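2-oxoglutarate dehydrogenase E3 component (Thermus thermophilus, PDB 2YQU) probably catalyses the NAD+-dependent reoxidation of protein-bound dihydrolipoyl groups, using one FAD per subunit, as the E3 component of a 2-oxo acid dehydrogenase complex. Local coordinates at residues 395-400 with 425-430; 147-150 with 155-158; 21-26 with 319-324. All coordinates share one frame; numbering follows the deposited sequence.

Contact 1: 395-400 with 425-430; sequences DRILGV and EDLGRA
Asp395 and Glu425 meet with their side chains crossing at about a right angle. The acceptor is OD1 of Asp395, and the donor is the backbone N of Glu425, 3.0 Å away. The bond is fairly straight, at 162° at the hydrogen, and comes from the syn side of the carboxylate, somewhat tilted from its plane. CG of Asp395 stands anti to the backbone N (chi1 -161°), which carries the carboxylate over to the first turn of helix 424-429. The same OD1 takes a second bond, from a water 2.7 Å away. That water also donates to OE2 of Glu425, at 2.7 Å. It bridges two acids whose planes are turned 39° apart and whose OD1 and OE2 are 4.7 Å from each other. Each acid has a basic partner. OD2 of Asp395 forms a salt bridge with Lys364. OE1 of Glu425 uses its anti lone pair on NE of Arg429, 3.0 Å away, and Arg429 also reaches Glu322 of the second subunit. Two residues along each segment, Ile397 and Leu427 cross at about a right angle. CD1 of Ile397 lies 3.8 Å from CD2 of Leu427 and 4.0 Å from its CB. Leu427 also packs on Leu416 of the second subunit, so the helix joins the antiparallel sheet of the dimerisation domain to the dimer interface. An alanine in place of Asp395 would take away the acceptor for the Glu425 amide, and Lys364 would probably be left without its mate. The helix start and Lys364 are both likely to favour a negative charge on Asp395, while the bridging water and Arg429 probably ease the repulsion between the two acids.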
loop_
_atom_site.group_PDB
_atom_site.type_symbol
_atom_site.label_atom_id
_atom_site.label_comp_id
_atom_site.label_asym_id
_atom_site.label_seq_id
_atom_site.Cartn_x
_atom_site.Cartn_y
_atom_site.Cartn_z
ATOM N N ASP A 395 0.201 25.922 3.294
ATOM C CA ASP A 395 -0.001 24.530 3.696
ATOM C C ASP A 395 0.017 23.528 2.531
ATOM O O ASP A 395 -0.313 22.356 2.711
ATOM C CB ASP A 395 -1.297 24.378 4.502
ATOM C CG ASP A 395 -1.323 23.100 5.307
ATOM O OD1 ASP A 395 -2.372 22.414 5.307
ATOM O OD2 ASP A 395 -0.328 22.703 5.954
ATOM N N ARG A 396 0.433 23.980 1.357
ATOM C CA ARG A 396 0.515 23.120 0.186
ATOM C C ARG A 396 1.584 22.044 0.421
ATOM O O ARG A 396 2.691 22.346 0.858
ATOM C CB ARG A 396 0.825 23.979 -1.051
ATOM C CG ARG A 396 1.168 23.215 -2.320
ATOM C CD ARG A 396 -0.022 22.813 -3.170
ATOM N NE ARG A 396 0.436 22.362 -4.482
ATOM C CZ ARG A 396 0.532 23.129 -5.566
ATOM N NH1 ARG A 396 0.195 24.418 -5.536
ATOM N NH2 ARG A 396 0.968 22.596 -6.704
ATOM N N ILE A 397 1.248 20.785 0.157
ATOM C CA ILE A 397 2.242 19.715 0.267
ATOM C C ILE A 397 3.318 19.947 -0.794
ATOM O O ILE A 397 3.014 20.087 -1.980
ATOM C CB ILE A 397 1.619 18.318 0.112
ATOM C CG1 ILE A 397 0.622 18.038 1.247
ATOM C CG2 ILE A 397 2.718 17.246 0.101
ATOM C CD1 ILE A 397 -0.288 16.877 0.962
ATOM N N LEU A 398 4.567 20.006 -0.345
ATOM C CA LEU A 398 5.711 20.208 -1.235
ATOM C C LEU A 398 6.469 18.921 -1.521
ATOM O O LEU A 398 7.077 18.791 -2.585
ATOM C CB LEU A 398 6.661 21.248 -0.643
ATOM C CG LEU A 398 6.060 22.642 -0.454
ATOM C CD1 LEU A 398 6.991 23.504 0.365
ATOM C CD2 LEU A 398 5.764 23.282 -1.795
ATOM N N GLY A 399 6.433 17.980 -0.585
ATOM C CA GLY A 399 7.093 16.698 -0.750
ATOM C C GLY A 399 6.751 15.708 0.351
ATOM O O GLY A 399 6.365 16.103 1.439
ATOM N N VAL A 400 6.868 14.419 0.047
ATOM C CA VAL A 400 6.661 13.362 1.026
ATOM C C VAL A 400 7.776 12.331 0.877
ATOM O O VAL A 400 8.175 11.971 -0.229
ATOM C CB VAL A 400 5.263 12.692 0.883
ATOM C CG1 VAL A 400 5.016 11.702 2.031
ATOM C CG2 VAL A 400 4.162 13.752 0.834
ATOM N N GLU A 425 -3.272 19.601 5.520
ATOM C CA GLU A 425 -4.552 19.506 6.216
ATOM C C GLU A 425 -5.521 18.565 5.504
ATOM O O GLU A 425 -6.139 17.734 6.140
ATOM C CB GLU A 425 -5.216 20.882 6.374
ATOM C CG GLU A 425 -6.483 20.851 7.230
ATOM C CD GLU A 425 -7.246 22.167 7.233
ATOM O OE1 GLU A 425 -8.476 22.139 7.446
ATOM O OE2 GLU A 425 -6.639 23.231 7.009
ATOM N N ASP A 426 -5.656 18.690 4.188
ATOM C CA ASP A 426 -6.615 17.859 3.464
ATOM C C ASP A 426 -6.202 16.395 3.435
ATOM O O ASP A 426 -7.056 15.522 3.549
ATOM C CB ASP A 426 -6.871 18.393 2.059
ATOM C CG ASP A 426 -7.785 19.614 2.064
ATOM O OD1 ASP A 426 -7.667 20.430 1.144
ATOM O OD2 ASP A 426 -8.640 19.851 2.954
ATOM N N LEU A 427 -4.906 16.126 3.291
ATOM C CA LEU A 427 -4.415 14.750 3.370
ATOM C C LEU A 427 -4.669 14.188 4.766
ATOM O O LEU A 427 -5.100 13.052 4.913
ATOM C CB LEU A 427 -2.928 14.684 3.016
ATOM C CG LEU A 427 -2.256 13.310 3.042
ATOM C CD1 LEU A 427 -3.001 12.312 2.165
ATOM C CD2 LEU A 427 -0.820 13.452 2.598
ATOM N N GLY A 428 -4.437 14.999 5.792
ATOM C CA GLY A 428 -4.523 14.526 7.160
ATOM C C GLY A 428 -5.941 14.347 7.652
ATOM O O GLY A 428 -6.192 13.556 8.568
ATOM N N ARG A 429 -6.871 15.088 7.045
ATOM C CA ARG A 429 -8.290 15.026 7.396
ATOM C C ARG A 429 -9.016 13.909 6.648
ATOM O O ARG A 429 -10.077 13.479 7.062
ATOM C CB ARG A 429 -8.987 16.344 7.055
ATOM C CG ARG A 429 -8.823 17.445 8.059
ATOM C CD ARG A 429 -9.595 18.703 7.652
ATOM N NE ARG A 429 -9.693 19.690 8.721
ATOM C CZ ARG A 429 -10.526 19.608 9.754
ATOM N NH1 ARG A 429 -10.527 20.581 10.665
ATOM N NH2 ARG A 429 -11.343 18.568 9.897
ATOM N N ALA A 430 -8.456 13.454 5.531
ATOM C CA ALA A 430 -9.083 12.403 4.737
ATOM C C ALA A 430 -9.156 11.109 5.550
ATOM O O ALA A 430 -8.258 10.836 6.353
ATOM C CB ALA A 430 -8.315 12.175 3.457
HETATM O O HOH W 1 -4.520 24.011 5.479
#

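Contact 2: 147-150 with 155-158; sequences AQVD and VTST
Val149 packs on Val155 and Thr156 in a small van der Waals contact with no hydrogen bond across it. It lies beside the Rossmann-type domain that probably binds NAD(+), where the chain passes from a loop into the short strand 154-155. This strand is the outermost one, within this chain, of the parallel sheet of that domain, and it pairs with strand 255-258. Only four residues separate the two segments, so the contact closes a tight local loop. Val149 carries it. Its CG1, anti to the backbone N (chi1 174°), is the methyl that reaches the chain at 155-156. There it lies 4.3 Å from CA of Val155 and 4.2 Å from CG2 of Thr156. Methyl meets backbone in the first case and methyl in the second. The side chain of Val155 turns the other way, to Phe163, while its backbone bonds to Val256 and Val258. Thr156 is split in use. Its CG2 faces Val149, and its OG1 is hydrogen-bonded to OE2 of Glu159. Ile143 touches both Val149 and Thr156 and adds to the apolar patch. The loop has its own supports. Gln148 is the centre of an inverse gamma turn, with a weak bond from Val149 N to Ala147 O, 3.2 Å apart. OD2 of Asp150 accepts hydrogen bonds from the backbone amides of Glu152, Arg153 and Val154. Next along the chain, Ser157 touches FAD, and the side chain of Thr156 is about 8 Å from the cofactor. Packing alone gives the contact no direction of its own. The polar bonds that hold the backbone lie beside it, at Asp150 and in the strand pairing of Val155.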
loop_
_atom_site.group_PDB
_atom_site.type_symbol
_atom_site.label_atom_id
_atom_site.label_comp_id
_atom_site.label_asym_id
_atom_site.label_seq_id
_atom_site.Cartn_x
_atom_site.Cartn_y
_atom_site.Cartn_z
ATOM N N ALA A 147 37.024 0.712 -15.052
ATOM C CA ALA A 147 36.306 -0.527 -14.774
ATOM C C ALA A 147 36.384 -1.466 -15.965
ATOM O O ALA A 147 35.779 -1.212 -17.003
ATOM C CB ALA A 147 34.856 -0.237 -14.419
ATOM N N GLN A 148 37.144 -2.545 -15.812
ATOM C CA GLN A 148 37.297 -3.539 -16.870
ATOM C C GLN A 148 36.195 -4.585 -16.735
ATOM O O GLN A 148 36.362 -5.605 -16.072
ATOM C CB GLN A 148 38.694 -4.175 -16.816
ATOM C CG GLN A 148 39.824 -3.164 -17.031
ATOM C CD GLN A 148 41.211 -3.738 -16.788
ATOM O OE1 GLN A 148 42.059 -3.077 -16.184
ATOM N NE2 GLN A 148 41.444 -4.959 -17.254
ATOM N N VAL A 149 35.059 -4.287 -17.350
ATOM C CA VAL A 149 33.888 -5.150 -17.328
ATOM C C VAL A 149 34.058 -6.247 -18.369
ATOM O O VAL A 149 34.148 -5.958 -19.566
ATOM C CB VAL A 149 32.608 -4.331 -17.630
ATOM C CG1 VAL A 149 31.376 -5.237 -17.769
ATOM C CG2 VAL A 149 32.395 -3.292 -16.548
ATOM N N ASP A 150 34.114 -7.495 -17.912
ATOM C CA ASP A 150 34.149 -8.655 -18.805
ATOM C C ASP A 150 32.807 -9.414 -18.839
ATOM O O ASP A 150 32.717 -10.491 -19.421
ATOM C CB ASP A 150 35.305 -9.598 -18.410
ATOM C CG ASP A 150 35.084 -10.267 -17.070
ATOM O OD1 ASP A 150 35.893 -11.140 -16.675
ATOM O OD2 ASP A 150 34.112 -9.988 -16.340
ATOM N N VAL A 155 30.839 -7.106 -13.694
ATOM C CA VAL A 155 29.556 -7.148 -14.385
ATOM C C VAL A 155 28.733 -5.871 -14.246
ATOM O O VAL A 155 29.015 -5.026 -13.403
ATOM C CB VAL A 155 28.679 -8.310 -13.850
ATOM C CG1 VAL A 155 29.410 -9.655 -13.955
ATOM C CG2 VAL A 155 28.224 -8.053 -12.406
ATOM N N THR A 156 27.705 -5.769 -15.086
ATOM C CA THR A 156 26.661 -4.760 -14.959
ATOM C C THR A 156 25.425 -5.378 -14.322
ATOM O O THR A 156 25.401 -6.566 -13.998
ATOM C CB THR A 156 26.276 -4.170 -16.338
ATOM O OG1 THR A 156 25.667 -5.182 -17.162
ATOM C CG2 THR A 156 27.504 -3.716 -17.099
ATOM N N SER A 157 24.375 -4.571 -14.181
ATOM C CA SER A 157 23.159 -5.018 -13.520
ATOM C C SER A 157 22.552 -6.233 -14.213
ATOM O O SER A 157 21.968 -7.080 -13.564
ATOM C CB SER A 157 22.128 -3.885 -13.440
ATOM O OG SER A 157 21.963 -3.244 -14.685
ATOM N N THR A 158 22.706 -6.329 -15.529
ATOM C CA THR A 158 22.102 -7.427 -16.276
ATOM C C THR A 158 22.594 -8.799 -15.808
ATOM O O THR A 158 21.796 -9.719 -15.618
ATOM C CB THR A 158 22.382 -7.252 -17.777
ATOM O OG1 THR A 158 21.705 -6.079 -18.253
ATOM C CG2 THR A 158 21.772 -8.378 -18.574
#

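Contact 3: 21-26 with 319-324; sequences AQLGMK and AAVEHM
Leu23 meets Val321 and Glu322 by van der Waals packing. CD1 of Leu23 does the touching and rests on the flank of helix 310-326. It lies 3.8 Å from the backbone O of Val321. The aliphatic stem of Glu322 is next, with its CG 4.0 Å from CD1 of Leu23. CG of Leu23 is anti to the carbonyl carbon (chi1 -67°), which swings the branch toward the helix. The side chains of Leu23 and Glu322 cross at about a right angle.

Two apolar pairs add to this. CD1 of Leu23 is 4.1 Å from CG2 of Val321, and CE of Met25 is 4.3 Å from SD of Met324. Leu4 of strand 2-7 lies against Met25, Val321 and Met324.

The backbone turn between Leu23 and Met25 is a Schellman motif at the end of helix 11-22. Gly24 has a positive phi of 101°, and its N bonds to Ala21 O, 3.0 Å away. Helix 11-22 follows the first Rossmann-type strand of the FAD-binding domain, and its N-terminal end carries the FAD-binding Gly12. After the turn the chain enters strand 27-31, with the backbone of Lys26 bonded to Asp3 and Leu4.

Polar bonds complete the surroundings. Glu322 OE1 forms a salt bridge with Arg19 NE. Gln22 NE2 donates to the backbone O of Pro452 of the second subunit.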
loop_
_atom_site.group_PDB
_atom_site.type_symbol
_atom_site.label_atom_id
_atom_site.label_comp_id
_atom_site.label_asym_id
_atom_site.label_seq_id
_atom_site.Cartn_x
_atom_site.Cartn_y
_atom_site.Cartn_z
ATOM N N ALA A 21 -1.989 5.322 -30.675
ATOM C CA ALA A 21 -3.020 4.523 -31.335
ATOM C C ALA A 21 -4.409 4.892 -30.820
ATOM O O ALA A 21 -5.341 5.035 -31.605
ATOM C CB ALA A 21 -2.761 3.036 -31.143
ATOM N N GLN A 22 -4.545 5.051 -29.504
ATOM C CA GLN A 22 -5.813 5.455 -28.897
ATOM C C GLN A 22 -6.280 6.821 -29.395
ATOM O O GLN A 22 -7.480 7.081 -29.468
ATOM C CB GLN A 22 -5.702 5.473 -27.369
ATOM C CG GLN A 22 -5.578 4.096 -26.751
ATOM C CD GLN A 22 -5.488 4.130 -25.227
ATOM O OE1 GLN A 22 -5.317 5.199 -24.628
ATOM N NE2 GLN A 22 -5.606 2.962 -24.605
ATOM N N LEU A 23 -5.332 7.684 -29.742
ATOM C CA LEU A 23 -5.640 9.026 -30.236
ATOM C C LEU A 23 -5.941 9.036 -31.735
ATOM O O LEU A 23 -6.335 10.063 -32.281
ATOM C CB LEU A 23 -4.484 9.982 -29.923
ATOM C CG LEU A 23 -4.290 10.237 -28.423
ATOM C CD1 LEU A 23 -2.922 10.846 -28.154
ATOM C CD2 LEU A 23 -5.396 11.117 -27.874
ATOM N N GLY A 24 -5.757 7.890 -32.384
ATOM C CA GLY A 24 -6.095 7.714 -33.784
ATOM C C GLY A 24 -4.924 7.792 -34.741
ATOM O O GLY A 24 -5.123 7.864 -35.949
ATOM N N MET A 25 -3.709 7.789 -34.209
ATOM C CA MET A 25 -2.501 7.843 -35.027
ATOM C C MET A 25 -2.172 6.471 -35.614
ATOM O O MET A 25 -2.443 5.433 -34.999
ATOM C CB MET A 25 -1.305 8.329 -34.188
ATOM C CG MET A 25 -1.470 9.719 -33.580
ATOM S SD MET A 25 0.052 10.290 -32.789
ATOM C CE MET A 25 0.897 10.920 -34.224
ATOM N N LYS A 26 -1.581 6.477 -36.806
ATOM C CA LYS A 26 -1.013 5.273 -37.397
ATOM C C LYS A 26 0.419 5.211 -36.920
ATOM O O LYS A 26 1.208 6.095 -37.231
ATOM C CB LYS A 26 -1.049 5.334 -38.925
ATOM C CG LYS A 26 -0.417 4.139 -39.603
ATOM C CD LYS A 26 -0.436 4.273 -41.126
ATOM C CE LYS A 26 0.150 3.041 -41.809
ATOM N NZ LYS A 26 0.648 3.356 -43.198
ATOM N N ALA A 319 2.417 12.379 -22.626
ATOM C CA ALA A 319 2.374 13.832 -22.824
ATOM C C ALA A 319 2.867 14.227 -24.211
ATOM O O ALA A 319 2.341 15.162 -24.813
ATOM C CB ALA A 319 3.205 14.542 -21.758
ATOM N N ALA A 320 3.873 13.514 -24.709
ATOM C CA ALA A 320 4.454 13.805 -26.016
ATOM C C ALA A 320 3.441 13.565 -27.128
ATOM O O ALA A 320 3.239 14.426 -27.984
ATOM C CB ALA A 320 5.689 12.950 -26.253
ATOM N N VAL A 321 2.790 12.407 -27.100
ATOM C CA VAL A 321 1.857 12.038 -28.172
ATOM C C VAL A 321 0.553 12.822 -28.069
ATOM O O VAL A 321 -0.069 13.139 -29.074
ATOM C CB VAL A 321 1.604 10.505 -28.262
ATOM C CG1 VAL A 321 2.919 9.762 -28.497
ATOM C CG2 VAL A 321 0.885 9.964 -27.044
ATOM N N GLU A 322 0.147 13.150 -26.850
ATOM C CA GLU A 322 -0.999 14.029 -26.653
ATOM C C GLU A 322 -0.714 15.442 -27.180
ATOM O O GLU A 322 -1.615 16.107 -27.675
ATOM C CB GLU A 322 -1.401 14.043 -25.177
ATOM C CG GLU A 322 -2.140 12.775 -24.782
ATOM C CD GLU A 322 -2.662 12.779 -23.356
ATOM O OE1 GLU A 322 -3.406 11.833 -23.016
ATOM O OE2 GLU A 322 -2.331 13.709 -22.577
ATOM N N HIS A 323 0.539 15.885 -27.101
ATOM C CA HIS A 323 0.923 17.187 -27.656
ATOM C C HIS A 323 0.928 17.145 -29.181
ATOM O O HIS A 323 0.489 18.090 -29.828
ATOM C CB HIS A 323 2.297 17.624 -27.163
ATOM C CG HIS A 323 2.680 19.002 -27.602
ATOM N ND1 HIS A 323 3.715 19.245 -28.478
ATOM C CD2 HIS A 323 2.141 20.209 -27.314
ATOM C CE1 HIS A 323 3.817 20.547 -28.686
ATOM N NE2 HIS A 323 2.875 21.154 -27.988
ATOM N N MET A 324 1.422 16.049 -29.741
ATOM C CA MET A 324 1.418 15.848 -31.190
ATOM C C MET A 324 0.009 16.038 -31.763
ATOM O O MET A 324 -0.177 16.741 -32.750
ATOM C CB MET A 324 1.908 14.438 -31.546
ATOM C CG MET A 324 3.380 14.205 -31.330
ATOM S SD MET A 324 3.774 12.465 -31.434
ATOM C CE MET A 324 5.354 12.422 -30.603
#

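The three contacts are well apart and none touches another. Contacts 1 and 3 have centres 34 Å apart and nearest atoms about 17 Å apart. Contact 2 lies 43 Å from contact 1 and 38 Å from contact 3, centre to centre. Along the chain, contact 2 falls between the two segments of contact 3, and contact 1 comes after both. Contact 2 holds Ser157, which touches FAD. In contact 3 the side chain of Val321 is about 12 Å from a bound FAD. Contact 1 lies away from the annotated sites. The dimer does join two of them: Arg429 of contact 1 pairs with Glu322 of the second subunit, a residue of contact 3 there.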